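Local coordinates for putative secreted cellulose binding protein (Streptomyces coelicolor, PDB 4OY7) that cleaves cellulose oxidatively at its glycosidic bonds with the help of copper, this chain being the catalytic LPMO domain of a longer protein, at residues A[8-13]-A[188-193]; A[28-33]-A[86-91]; A[98-103]-A[160-165]; A[136-141]-A[156-161]. All coordinates share one frame; numbering follows the deposited sequence.

Contact 1: residues A[8-13]-A[188-193]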
loop_
_atom_site.group_PDB
_atom_site.type_symbol
_atom_site.label_atom_id
_atom_site.label_comp_id
_atom_site.label_asym_id
_atom_site.label_seq_id
_atom_site.Cartn_x
_atom_site.Cartn_y
_atom_site.Cartn_z
ATOM N N GLY A 8 6.122 -1.823 3.196
ATOM C CA GLY A 8 5.993 -1.486 1.802
ATOM C C GLY A 8 4.745 -2.052 1.204
ATOM O O GLY A 8 4.306 -3.133 1.568
ATOM N N SER A 9 4.180 -1.309 0.263
ATOM C CA SER A 9 2.977 -1.704 -0.433
ATOM C C SER A 9 3.309 -2.797 -1.458
ATOM O O SER A 9 4.486 -3.078 -1.723
ATOM C CB SER A 9 2.382 -0.487 -1.131
ATOM O OG SER A 9 3.119 -0.183 -2.300
ATOM N N ARG A 10 2.276 -3.432 -2.010
ATOM C CA ARG A 10 2.502 -4.520 -2.990
ATOM C C ARG A 10 3.292 -4.055 -4.205
ATOM O O ARG A 10 4.253 -4.721 -4.628
ATOM C CB ARG A 10 1.179 -5.126 -3.431
ATOM C CG ARG A 10 0.518 -5.939 -2.337
ATOM C CD ARG A 10 -0.819 -6.548 -2.727
ATOM N NE ARG A 10 -1.210 -7.464 -1.663
ATOM C CZ ARG A 10 -2.363 -8.098 -1.577
ATOM N NH1 ARG A 10 -3.293 -7.920 -2.512
ATOM N NH2 ARG A 10 -2.591 -8.905 -0.542
ATOM N N THR A 11 2.883 -2.936 -4.785
ATOM C CA THR A 11 3.607 -2.446 -5.955
ATOM C C THR A 11 5.053 -2.042 -5.621
ATOM O O THR A 11 5.960 -2.234 -6.419
ATOM C CB THR A 11 2.909 -1.293 -6.674
ATOM O OG1 THR A 11 2.695 -0.200 -5.770
ATOM C CG2 THR A 11 1.595 -1.764 -7.317
ATOM N N TYR A 12 5.266 -1.478 -4.439
ATOM C CA TYR A 12 6.599 -1.052 -4.057
ATOM C C TYR A 12 7.506 -2.247 -3.802
ATOM O O TYR A 12 8.586 -2.324 -4.317
ATOM C CB TYR A 12 6.547 -0.117 -2.840
ATOM C CG TYR A 12 7.905 0.362 -2.414
ATOM C CD1 TYR A 12 8.671 1.181 -3.242
ATOM C CD2 TYR A 12 8.454 -0.041 -1.197
ATOM C CE1 TYR A 12 9.931 1.631 -2.851
ATOM C CE2 TYR A 12 9.702 0.407 -0.809
ATOM C CZ TYR A 12 10.445 1.222 -1.636
ATOM O OH TYR A 12 11.720 1.643 -1.216
ATOM N N LEU A 13 7.035 -3.198 -3.012
ATOM C CA LEU A 13 7.853 -4.386 -2.749
ATOM C C LEU A 13 8.077 -5.189 -4.013
ATOM O O LEU A 13 9.123 -5.783 -4.176
ATOM C CB LEU A 13 7.254 -5.260 -1.666
ATOM C CG LEU A 13 7.209 -4.661 -0.256
ATOM C CD1 LEU A 13 6.694 -5.660 0.760
ATOM C CD2 LEU A 13 8.565 -4.117 0.185
ATOM N N CYS A 188 -1.615 -0.832 -0.234
ATOM C CA CYS A 188 -1.858 -2.120 0.453
ATOM C C CYS A 188 -0.551 -2.797 0.786
ATOM O O CYS A 188 0.253 -3.048 -0.107
ATOM C CB CYS A 188 -2.633 -3.040 -0.452
ATOM S SG CYS A 188 -4.424 -2.698 -0.559
ATOM N N SER A 189 -0.334 -3.079 2.064
ATOM C CA SER A 189 0.918 -3.669 2.539
ATOM C C SER A 189 0.637 -4.978 3.282
ATOM O O SER A 189 -0.028 -5.010 4.307
ATOM C CB SER A 189 1.607 -2.697 3.481
ATOM O OG SER A 189 1.852 -1.454 2.839
ATOM N N ASP A 190 1.182 -6.063 2.744
ATOM C CA ASP A 190 1.140 -7.342 3.401
ATOM C C ASP A 190 2.123 -7.390 4.549
ATOM O O ASP A 190 3.302 -7.007 4.394
ATOM C CB ASP A 190 1.471 -8.444 2.409
ATOM C CG ASP A 190 0.396 -8.604 1.361
ATOM O OD1 ASP A 190 0.602 -8.102 0.253
ATOM O OD2 ASP A 190 -0.681 -9.159 1.657
ATOM N N VAL A 191 1.662 -7.863 5.701
ATOM C CA VAL A 191 2.497 -7.947 6.906
ATOM C C VAL A 191 2.227 -9.278 7.595
ATOM O O VAL A 191 1.237 -9.980 7.274
ATOM C CB VAL A 191 2.245 -6.778 7.884
ATOM C CG1 VAL A 191 2.404 -5.448 7.148
ATOM C CG2 VAL A 191 0.888 -6.889 8.567
ATOM N N VAL A 192 3.104 -9.645 8.516
ATOM C CA VAL A 192 2.855 -10.785 9.404
ATOM C C VAL A 192 3.314 -10.403 10.791
ATOM O O VAL A 192 4.403 -9.844 10.958
ATOM C CB VAL A 192 3.507 -12.099 8.900
ATOM C CG1 VAL A 192 4.991 -11.931 8.652
ATOM C CG2 VAL A 192 3.254 -13.247 9.864
ATOM N N PHE A 193 2.463 -10.683 11.775
ATOM C CA PHE A 193 2.765 -10.418 13.174
ATOM C C PHE A 193 3.407 -11.668 13.770
ATOM O O PHE A 193 2.758 -12.473 14.486
ATOM C CB PHE A 193 1.506 -10.025 13.953
ATOM C CG PHE A 193 0.928 -8.690 13.561
ATOM C CD1 PHE A 193 1.539 -7.499 13.967
ATOM C CD2 PHE A 193 -0.241 -8.621 12.821
ATOM C CE1 PHE A 193 0.977 -6.282 13.618
ATOM C CE2 PHE A 193 -0.808 -7.405 12.485
ATOM C CZ PHE A 193 -0.180 -6.239 12.872
HETATM O O HOH W 1 4.676 -4.704 3.758
HETATM O O HOH W 2 3.034 -5.420 0.620
#

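Contact 2: residues A[28-33]-A[86-91]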
loop_
_atom_site.group_PDB
_atom_site.type_symbol
_atom_site.label_atom_id
_atom_site.label_comp_id
_atom_site.label_asym_id
_atom_site.label_seq_id
_atom_site.Cartn_x
_atom_site.Cartn_y
_atom_site.Cartn_z
ATOM N N THR A 28 11.355 -12.511 -8.592
ATOM C CA THR A 28 11.462 -13.911 -8.183
ATOM C C THR A 28 10.285 -14.318 -7.293
ATOM O O THR A 28 9.978 -15.491 -7.173
ATOM C CB THR A 28 12.798 -14.217 -7.488
ATOM O OG1 THR A 28 12.972 -13.363 -6.368
ATOM C CG2 THR A 28 13.954 -14.004 -8.447
ATOM N N ASN A 29 9.630 -13.349 -6.670
ATOM C CA ASN A 29 8.478 -13.662 -5.852
ATOM C C ASN A 29 7.318 -14.080 -6.762
ATOM O O ASN A 29 7.024 -13.424 -7.757
ATOM C CB ASN A 29 8.079 -12.486 -4.957
ATOM C CG ASN A 29 6.759 -12.733 -4.239
ATOM O OD1 ASN A 29 5.697 -12.566 -4.815
ATOM N ND2 ASN A 29 6.826 -13.109 -2.973
ATOM N N PRO A 30 6.657 -15.192 -6.442
ATOM C CA PRO A 30 5.679 -15.707 -7.416
ATOM C C PRO A 30 4.424 -14.865 -7.585
ATOM O O PRO A 30 3.861 -14.824 -8.669
ATOM C CB PRO A 30 5.334 -17.110 -6.873
ATOM C CG PRO A 30 5.847 -17.125 -5.473
ATOM C CD PRO A 30 7.023 -16.201 -5.435
ATOM N N ALA A 31 3.958 -14.221 -6.519
ATOM C CA ALA A 31 2.830 -13.319 -6.628
ATOM C C ALA A 31 3.220 -12.085 -7.485
ATOM O O ALA A 31 2.436 -11.600 -8.274
ATOM C CB ALA A 31 2.322 -12.902 -5.260
ATOM N N CYS A 32 4.447 -11.601 -7.324
ATOM C CA CYS A 32 4.963 -10.520 -8.143
ATOM C C CYS A 32 5.091 -10.921 -9.606
ATOM O O CYS A 32 4.719 -10.168 -10.490
ATOM C CB CYS A 32 6.303 -10.020 -7.606
ATOM S SG CYS A 32 6.267 -9.286 -5.954
ATOM N N GLN A 33 5.607 -12.117 -9.864
ATOM C CA GLN A 33 5.663 -12.620 -11.239
ATOM C C GLN A 33 4.268 -12.703 -11.852
ATOM O O GLN A 33 4.070 -12.310 -13.005
ATOM C CB GLN A 33 6.345 -13.986 -11.313
ATOM C CG GLN A 33 6.477 -14.487 -12.745
ATOM C CD GLN A 33 7.331 -13.572 -13.607
ATOM O OE1 GLN A 33 6.853 -12.979 -14.581
ATOM N NE2 GLN A 33 8.601 -13.442 -13.243
ATOM N N ARG A 86 -3.973 -13.676 -2.465
ATOM C CA ARG A 86 -2.925 -14.690 -2.363
ATOM C C ARG A 86 -2.153 -14.483 -1.069
ATOM O O ARG A 86 -2.041 -13.354 -0.579
ATOM C CB ARG A 86 -1.928 -14.510 -3.510
ATOM C CG ARG A 86 -2.455 -14.792 -4.879
ATOM C CD ARG A 86 -1.451 -14.408 -5.946
ATOM N NE ARG A 86 -0.342 -15.350 -5.922
ATOM C CZ ARG A 86 0.080 -16.051 -6.966
ATOM N NH1 ARG A 86 -0.504 -15.938 -8.157
ATOM N NH2 ARG A 86 1.107 -16.869 -6.811
ATOM N N SER A 87 -1.604 -15.566 -0.537
ATOM C CA SER A 87 -0.822 -15.486 0.698
ATOM C C SER A 87 0.687 -15.438 0.463
ATOM O O SER A 87 1.459 -15.404 1.435
ATOM C CB SER A 87 -1.155 -16.685 1.570
ATOM O OG SER A 87 -0.739 -17.892 0.975
ATOM N N ASP A 88 1.107 -15.424 -0.795
ATOM C CA ASP A 88 2.535 -15.527 -1.141
ATOM C C ASP A 88 3.150 -14.190 -1.607
ATOM O O ASP A 88 4.285 -14.192 -2.077
ATOM C CB ASP A 88 2.816 -16.689 -2.127
ATOM C CG ASP A 88 2.061 -16.567 -3.456
ATOM O OD1 ASP A 88 1.145 -15.715 -3.570
ATOM O OD2 ASP A 88 2.445 -17.290 -4.408
ATOM N N TRP A 89 2.444 -13.074 -1.455
ATOM C CA TRP A 89 3.016 -11.765 -1.725
ATOM C C TRP A 89 4.201 -11.521 -0.780
ATOM O O TRP A 89 4.283 -12.150 0.288
ATOM C CB TRP A 89 1.994 -10.659 -1.478
ATOM C CG TRP A 89 0.871 -10.537 -2.453
ATOM C CD1 TRP A 89 -0.417 -10.995 -2.302
ATOM C CD2 TRP A 89 0.898 -9.859 -3.715
ATOM N NE1 TRP A 89 -1.171 -10.655 -3.388
ATOM C CE2 TRP A 89 -0.391 -9.982 -4.288
ATOM C CE3 TRP A 89 1.894 -9.208 -4.442
ATOM C CZ2 TRP A 89 -0.726 -9.401 -5.530
ATOM C CZ3 TRP A 89 1.571 -8.651 -5.664
ATOM C CH2 TRP A 89 0.264 -8.786 -6.227
ATOM N N PRO A 90 5.142 -10.652 -1.177
ATOM C CA PRO A 90 6.172 -10.262 -0.229
ATOM C C PRO A 90 5.552 -9.613 0.984
ATOM O O PRO A 90 4.532 -8.986 0.859
ATOM C CB PRO A 90 6.996 -9.225 -1.012
ATOM C CG PRO A 90 6.688 -9.464 -2.434
ATOM C CD PRO A 90 5.274 -9.950 -2.458
ATOM N N ARG A 91 6.163 -9.743 2.153
ATOM C CA ARG A 91 5.569 -9.154 3.331
ATOM C C ARG A 91 6.621 -8.657 4.301
ATOM O O ARG A 91 7.764 -9.112 4.305
ATOM C CB ARG A 91 4.630 -10.126 4.045
ATOM C CG ARG A 91 5.267 -11.337 4.731
ATOM C CD ARG A 91 4.234 -12.381 5.191
ATOM N NE ARG A 91 3.453 -12.802 4.029
ATOM C CZ ARG A 91 2.216 -12.397 3.742
ATOM N NH1 ARG A 91 1.677 -12.753 2.585
ATOM N NH2 ARG A 91 1.502 -11.647 4.577
#

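Contact 3: residues A[98-103]-A[160-165]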
loop_
_atom_site.group_PDB
_atom_site.type_symbol
_atom_site.label_atom_id
_atom_site.label_comp_id
_atom_site.label_asym_id
_atom_site.label_seq_id
_atom_site.Cartn_x
_atom_site.Cartn_y
_atom_site.Cartn_z
ATOM N N ALA A 98 4.590 -3.326 19.118
ATOM C CA ALA A 98 5.700 -2.399 18.878
ATOM C C ALA A 98 5.214 -1.153 18.151
ATOM O O ALA A 98 4.220 -1.195 17.421
ATOM C CB ALA A 98 6.776 -3.067 18.044
ATOM N N THR A 99 5.932 -0.060 18.381
ATOM C CA THR A 99 5.785 1.182 17.638
ATOM C C THR A 99 6.827 1.191 16.537
ATOM O O THR A 99 8.009 0.984 16.820
ATOM C CB THR A 99 5.968 2.394 18.576
ATOM O OG1 THR A 99 4.932 2.356 19.579
ATOM C CG2 THR A 99 5.867 3.712 17.783
ATOM N N ILE A 100 6.402 1.428 15.295
ATOM C CA ILE A 100 7.278 1.275 14.119
ATOM C C ILE A 100 7.357 2.573 13.341
ATOM O O ILE A 100 6.424 3.368 13.351
ATOM C CB ILE A 100 6.810 0.117 13.188
ATOM C CG1 ILE A 100 5.411 0.370 12.594
ATOM C CG2 ILE A 100 6.860 -1.225 13.925
ATOM C CD1 ILE A 100 5.127 -0.423 11.334
ATOM N N PRO A 101 8.488 2.813 12.668
ATOM C CA PRO A 101 8.578 4.002 11.816
ATOM C C PRO A 101 7.963 3.719 10.449
ATOM O O PRO A 101 8.474 2.871 9.716
ATOM C CB PRO A 101 10.082 4.225 11.676
ATOM C CG PRO A 101 10.698 2.879 11.884
ATOM C CD PRO A 101 9.778 2.113 12.800
ATOM N N VAL A 102 6.945 4.471 10.079
ATOM C CA VAL A 102 6.246 4.298 8.793
ATOM C C VAL A 102 6.832 5.286 7.781
ATOM O O VAL A 102 7.185 6.396 8.164
ATOM C CB VAL A 102 4.723 4.527 8.948
ATOM C CG1 VAL A 102 4.010 4.562 7.585
ATOM C CG2 VAL A 102 4.104 3.471 9.863
ATOM N N GLU A 103 6.993 4.836 6.527
ATOM C CA GLU A 103 7.515 5.651 5.422
ATOM C C GLU A 103 6.558 5.554 4.269
ATOM O O GLU A 103 6.100 4.453 3.974
ATOM C CB GLU A 103 8.908 5.155 4.991
ATOM C CG GLU A 103 9.904 5.345 6.118
ATOM C CD GLU A 103 11.386 5.285 5.737
ATOM O OE1 GLU A 103 11.756 5.236 4.556
ATOM O OE2 GLU A 103 12.210 5.284 6.652
ATOM N N LEU A 160 3.806 4.543 13.998
ATOM C CA LEU A 160 2.578 3.772 14.219
ATOM C C LEU A 160 2.738 2.765 15.369
ATOM O O LEU A 160 3.604 1.887 15.293
ATOM C CB LEU A 160 2.198 3.020 12.937
ATOM C CG LEU A 160 1.054 1.994 13.012
ATOM C CD1 LEU A 160 -0.245 2.639 13.509
ATOM C CD2 LEU A 160 0.923 1.284 11.657
ATOM N N ALA A 161 1.886 2.874 16.394
ATOM C CA ALA A 161 1.865 1.937 17.522
ATOM C C ALA A 161 0.993 0.766 17.132
ATOM O O ALA A 161 -0.219 0.925 16.990
ATOM C CB ALA A 161 1.317 2.618 18.774
ATOM N N LEU A 162 1.601 -0.385 16.874
ATOM C CA LEU A 162 0.871 -1.532 16.347
ATOM C C LEU A 162 0.071 -2.166 17.486
ATOM O O LEU A 162 0.597 -2.355 18.577
ATOM C CB LEU A 162 1.840 -2.561 15.755
ATOM C CG LEU A 162 2.664 -2.057 14.559
ATOM C CD1 LEU A 162 3.922 -2.895 14.370
ATOM C CD2 LEU A 162 1.781 -2.063 13.308
ATOM N N PRO A 163 -1.195 -2.516 17.235
ATOM C CA PRO A 163 -1.977 -3.170 18.286
ATOM C C PRO A 163 -1.298 -4.434 18.825
ATOM O O PRO A 163 -0.595 -5.130 18.072
ATOM C CB PRO A 163 -3.286 -3.546 17.574
ATOM C CG PRO A 163 -3.354 -2.708 16.383
ATOM C CD PRO A 163 -1.959 -2.370 15.985
ATOM N N SER A 164 -1.490 -4.671 20.120
ATOM C CA SER A 164 -1.159 -5.929 20.790
ATOM C C SER A 164 -2.186 -7.011 20.480
ATOM O O SER A 164 -3.260 -6.719 19.933
ATOM C CB SER A 164 -1.135 -5.728 22.288
ATOM O OG SER A 164 -0.101 -4.849 22.642
ATOM N N GLY A 165 -1.831 -8.251 20.818
ATOM C CA GLY A 165 -2.747 -9.385 20.686
ATOM C C GLY A 165 -2.946 -9.875 19.266
ATOM O O GLY A 165 -3.905 -10.588 19.013
#

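Contact 4: residues A[136-141]-A[156-161]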
loop_
_atom_site.group_PDB
_atom_site.type_symbol
_atom_site.label_atom_id
_atom_site.label_comp_id
_atom_site.label_asym_id
_atom_site.label_seq_id
_atom_site.Cartn_x
_atom_site.Cartn_y
_atom_site.Cartn_z
ATOM N N LEU A 136 -9.913 1.330 10.943
ATOM C CA LEU A 136 -9.139 2.562 10.994
ATOM C C LEU A 136 -8.439 2.652 12.324
ATOM O O LEU A 136 -9.093 2.687 13.370
ATOM C CB LEU A 136 -10.038 3.796 10.829
ATOM C CG LEU A 136 -9.330 5.161 10.831
ATOM C CD1 LEU A 136 -8.427 5.363 9.606
ATOM C CD2 LEU A 136 -10.363 6.278 10.942
ATOM N N ILE A 137 -7.114 2.694 12.288
ATOM C CA ILE A 137 -6.297 2.684 13.515
ATOM C C ILE A 137 -5.500 3.975 13.736
ATOM O O ILE A 137 -5.080 4.261 14.847
ATOM C CB ILE A 137 -5.393 1.425 13.621
ATOM C CG1 ILE A 137 -4.383 1.300 12.500
ATOM C CG2 ILE A 137 -6.251 0.152 13.714
ATOM C CD1 ILE A 137 -3.349 0.214 12.787
ATOM N N GLN A 138 -5.360 4.793 12.696
ATOM C CA GLN A 138 -4.636 6.047 12.789
ATOM C C GLN A 138 -4.968 6.951 11.607
ATOM O O GLN A 138 -5.156 6.469 10.496
ATOM C CB GLN A 138 -3.131 5.713 12.900
ATOM C CG GLN A 138 -2.153 6.706 12.361
ATOM C CD GLN A 138 -0.726 6.187 12.389
ATOM O OE1 GLN A 138 -0.277 5.458 11.493
ATOM N NE2 GLN A 138 -0.020 6.583 13.397
ATOM N N THR A 139 -5.071 8.255 11.830
ATOM C CA THR A 139 -5.077 9.204 10.712
ATOM C C THR A 139 -3.956 10.173 10.963
ATOM O O THR A 139 -3.859 10.669 12.065
ATOM C CB THR A 139 -6.422 9.942 10.497
ATOM O OG1 THR A 139 -7.470 8.974 10.330
ATOM C CG2 THR A 139 -6.389 10.807 9.258
ATOM N N VAL A 140 -3.094 10.394 9.967
ATOM C CA VAL A 140 -1.902 11.239 10.105
ATOM C C VAL A 140 -2.053 12.436 9.189
ATOM O O VAL A 140 -2.026 12.304 7.961
ATOM C CB VAL A 140 -0.620 10.465 9.723
ATOM C CG1 VAL A 140 0.627 11.318 9.942
ATOM C CG2 VAL A 140 -0.570 9.182 10.524
ATOM N N THR A 141 -2.181 13.617 9.787
ATOM C CA THR A 141 -2.422 14.828 9.027
ATOM C C THR A 141 -1.107 15.533 8.721
ATOM O O THR A 141 -0.379 15.937 9.639
ATOM C CB THR A 141 -3.406 15.745 9.782
ATOM O OG1 THR A 141 -4.634 15.027 10.035
ATOM C CG2 THR A 141 -3.670 17.013 8.971
ATOM N N TYR A 156 7.387 10.721 3.209
ATOM C CA TYR A 156 6.741 11.122 4.458
ATOM C C TYR A 156 7.092 10.091 5.524
ATOM O O TYR A 156 7.401 8.951 5.216
ATOM C CB TYR A 156 5.228 11.173 4.268
ATOM C CG TYR A 156 4.746 12.203 3.266
ATOM C CD1 TYR A 156 4.479 13.521 3.650
ATOM C CD2 TYR A 156 4.530 11.858 1.936
ATOM C CE1 TYR A 156 4.020 14.445 2.729
ATOM C CE2 TYR A 156 4.069 12.783 1.012
ATOM C CZ TYR A 156 3.799 14.064 1.419
ATOM O OH TYR A 156 3.361 14.964 0.489
ATOM N N TYR A 157 7.084 10.498 6.781
ATOM C CA TYR A 157 7.451 9.640 7.871
ATOM C C TYR A 157 6.604 10.006 9.097
ATOM O O TYR A 157 6.336 11.193 9.383
ATOM C CB TYR A 157 8.971 9.690 8.206
ATOM C CG TYR A 157 9.513 10.984 8.740
ATOM C CD1 TYR A 157 9.500 11.255 10.097
ATOM C CD2 TYR A 157 10.080 11.931 7.904
ATOM C CE1 TYR A 157 10.025 12.426 10.604
ATOM C CE2 TYR A 157 10.614 13.107 8.409
ATOM C CZ TYR A 157 10.578 13.351 9.757
ATOM O OH TYR A 157 11.077 14.533 10.265
ATOM N N TRP A 158 6.220 8.956 9.810
ATOM C CA TRP A 158 5.499 9.034 11.083
ATOM C C TRP A 158 5.611 7.723 11.844
ATOM O O TRP A 158 6.084 6.732 11.304
ATOM C CB TRP A 158 4.037 9.395 10.879
ATOM C CG TRP A 158 3.162 8.388 10.180
ATOM C CD1 TRP A 158 2.445 7.379 10.773
ATOM C CD2 TRP A 158 2.872 8.304 8.771
ATOM N NE1 TRP A 158 1.720 6.684 9.826
ATOM C CE2 TRP A 158 1.958 7.234 8.594
ATOM C CE3 TRP A 158 3.270 9.063 7.645
ATOM C CZ2 TRP A 158 1.451 6.884 7.352
ATOM C CZ3 TRP A 158 2.764 8.718 6.395
ATOM C CH2 TRP A 158 1.851 7.636 6.260
ATOM N N ASP A 159 5.205 7.727 13.110
ATOM C CA ASP A 159 5.242 6.516 13.924
ATOM C C ASP A 159 3.853 5.880 13.977
ATOM O O ASP A 159 2.857 6.604 14.025
ATOM C CB ASP A 159 5.660 6.839 15.359
ATOM C CG ASP A 159 7.077 7.359 15.469
ATOM O OD1 ASP A 159 7.968 6.818 14.778
ATOM O OD2 ASP A 159 7.300 8.272 16.307
ATOM N N LEU A 160 3.806 4.543 13.998
ATOM C CA LEU A 160 2.578 3.772 14.219
ATOM C C LEU A 160 2.738 2.765 15.369
ATOM O O LEU A 160 3.604 1.887 15.293
ATOM C CB LEU A 160 2.198 3.020 12.937
ATOM C CG LEU A 160 1.054 1.994 13.012
ATOM C CD1 LEU A 160 -0.245 2.639 13.509
ATOM C CD2 LEU A 160 0.923 1.284 11.657
ATOM N N ALA A 161 1.886 2.874 16.394
ATOM C CA ALA A 161 1.865 1.937 17.522
ATOM C C ALA A 161 0.993 0.766 17.132
ATOM O O ALA A 161 -0.219 0.925 16.990
ATOM C CB ALA A 161 1.317 2.618 18.774
#

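Contact 1: residues A[8-13]-A[188-193]
R10 and D190 meet because each CG lies opposite its own carbonyl carbon (chi1 -71° and -68°), after which the R10 chain runs extended to NE and brings one edge of the guanidinium up to the carboxylate. The grip is side-on and two-pronged: R10 NE reaches D190 OD1 at 2.7 Å, and R10 NH2 reaches D190 OD2 at 2.9 Å. Both bonds are nearly straight and both use syn lone pairs, while the two planes differ by only 14°. The remaining nitrogen, NH1, is bonded to Y82 O, and W89 adds a cation-pi contact. With a leucine in place of R10, the buried D190 carboxylate would probably lose its counter-charge and Y82 O its donor.

The contact seats the first turn of helix 10-18 on strand 184-193, a strand of the mixed sheet in the E-set beta sandwich of this lytic polysaccharide monooxygenase. S9 occupies the N-cap position, and R10 N, in the first turn, donates to C188 O at 2.8 Å. C188 itself is tied to C69 by a disulfide.

Farther along, two waters join the backbones. Water 1 donates to G8 O at 2.7 Å and to D190 O at 2.8 Å; water 2 donates to G8 O and accepts from D190 N at 2.9 Å. S189 OG, close to G8 O, is bonded to P7 O.

Contact 2: residues A[28-33]-A[86-91]
A31 lies against two flat groups at once. Its CB sits 3.7 Å above the plane of the W89 indole, displaced toward the rim, and makes a CH-pi contact with the five-membered ring. Its CA lies over one face of the R86 guanidinium, where P30 O is also found. At the edge of that guanidinium, in its plane, is the D88 carboxylate: R86 NE bonds D88 OD1 at 2.8 Å and R86 NH2 bonds D88 OD2, side-on and almost straight. The bend in the R86 chain (chi3 71°) turns NE and NH2 to D88. The indole N-H is used elsewhere, on A84 O.

N29 works as the N-cap of helix 30-39. Its CG stands anti to the backbone N (chi1 172°), and OD1 accepts from C32 N at 3.0 Å on a lone pair in the carbonyl plane. The other end of the same amide crosses to the loop, where N29 ND2 donates to D88 O at 2.9 Å. An apolar touch lies beside it: C32 SG, disulfide-bonded to C14 on helix 10-18, meets P90 CG at 3.5 Å. Nearby, P30 CG lies 3.6 Å from the carboxylate oxygen D88 OD2.

The chemistry fixes the rotation of the N29 amide, since turning it over would set two acceptors, OD1 and D88 O, against each other and the amide nitrogen against C32 N. The D88 carboxylate, gripped by R86 close to the start of a helix, is probably stabilised in its charged form.

Contact 3: residues A[98-103]-A[160-165]
I100 CG2 presses on L162 CD1 at 3.4 Å, closer than ordinary van der Waals contact, in the apolar middle of this strand pair. The two side chains cross at about a right angle. I100 places CG1 between its backbone N and carbonyl carbon (chi1 63°), which leaves CG2 opposite the carbonyl carbon and directed at the leucine methyl. A second apolar touch follows along the strand: V102 CG2 rests on L160 CB at 3.6 Å, the side chains meeting at a slant. I100 CG1 bears more loosely on the same L160 CB, 4.2 Å away.

These residues join strand 99-105 to the end of strand 155-161, neighbours in the antiparallel four-stranded sheet of the E-set sandwich of this LPMO domain. The register is explicit: I100 faces L160 as a hydrogen-bonded pair, and T99 faces A161 as a non-hydrogen-bonded pair. The ladder continues beyond them in the backbone bonding of V102 with W158.

The polar frame is made of backbone groups. I100 N donates to L160 O at 2.8 Å, and L160 N returns a bond to I100 O at 2.9 Å. One more bond, from L162 N to A98 O at 2.8 Å, carries the pairing past the last strand residue, and the L162 side chain lies along that same oxygen, with CB 3.2 Å from A98 O. On the opposite face of the sheet, toward solvent, T99 OG1 merely touches A161 CB, at 3.7 Å. After this the chain turns off, and P163 O is bonded to S96 OG.

Contact 4: residues A[136-141]-A[156-161]
V140 and Q138 pack tightly on W158, one over a face of the indole and the other at its edge. V140 CG2 stands 3.5 Å from the centroid of the five-membered ring, close to its normal, in a CH-pi contact; CG1 of the same valine leans on the ring at W158 CD2, 3.9 Å off. Q138, with CG anti to its backbone N and the chain extended beyond, reaches across so that OE1 takes W158 NE1 at 2.9 Å. This bond is bent, 134° at the hydrogen, and the indole nitrogen lies above the amide's carbonyl plane (58° out of it), not on a lone pair. The Q138 NE2 bond to D159 O, also 2.9 Å, is better aligned, arriving on a lone pair in the carbonyl plane.

Toward I137 the packing thins out: I137 CD1 and L160 CD1 just touch at 4.0 Å, and I137 is partly exposed. D159, an exposed residue whose CB points away from strand 134-141, offers Q138 only its backbone oxygen. I137 and Q138 both face V116 in a classic beta bulge.

The strands run antiparallel (163°) but 8.3 Å apart, too far for backbone-to-backbone bonds between these segments, so side chains bridge the two sheets of the sandwich, one of them to a backbone oxygen. F114 meets W158 as a further ring. Exchanging W158 for a leucine would probably leave Q138 OE1 without its donor and open a gap beneath V140.

Chemically, Q138 brings both a donor and an acceptor into an otherwise largely apolar interface, and its two bonds fix which way round the amide lies.

Overall arrangement
Contacts 3 and 4 share L160 and A161 on strand 155-161 and lie with centres about 9 Å apart: contact 3 pairs two neighbouring strands within one sheet, contact 4 joins that sheet to the other. Contacts 1 and 2 form a second pair, centres about 10 Å apart, meeting through W89 and R91 beside R10, D190 and V191. Contacts 2 and 4 are on opposite sides of the chain's centre, about 26 Å between centres. Copper is bound by H1 and H110. The S9 side chain of contact 1 is about 12 Å from that of H1, and W158 of contact 4 is equally far from H110, whose backbone N is bonded by Y156 OH on the same strand.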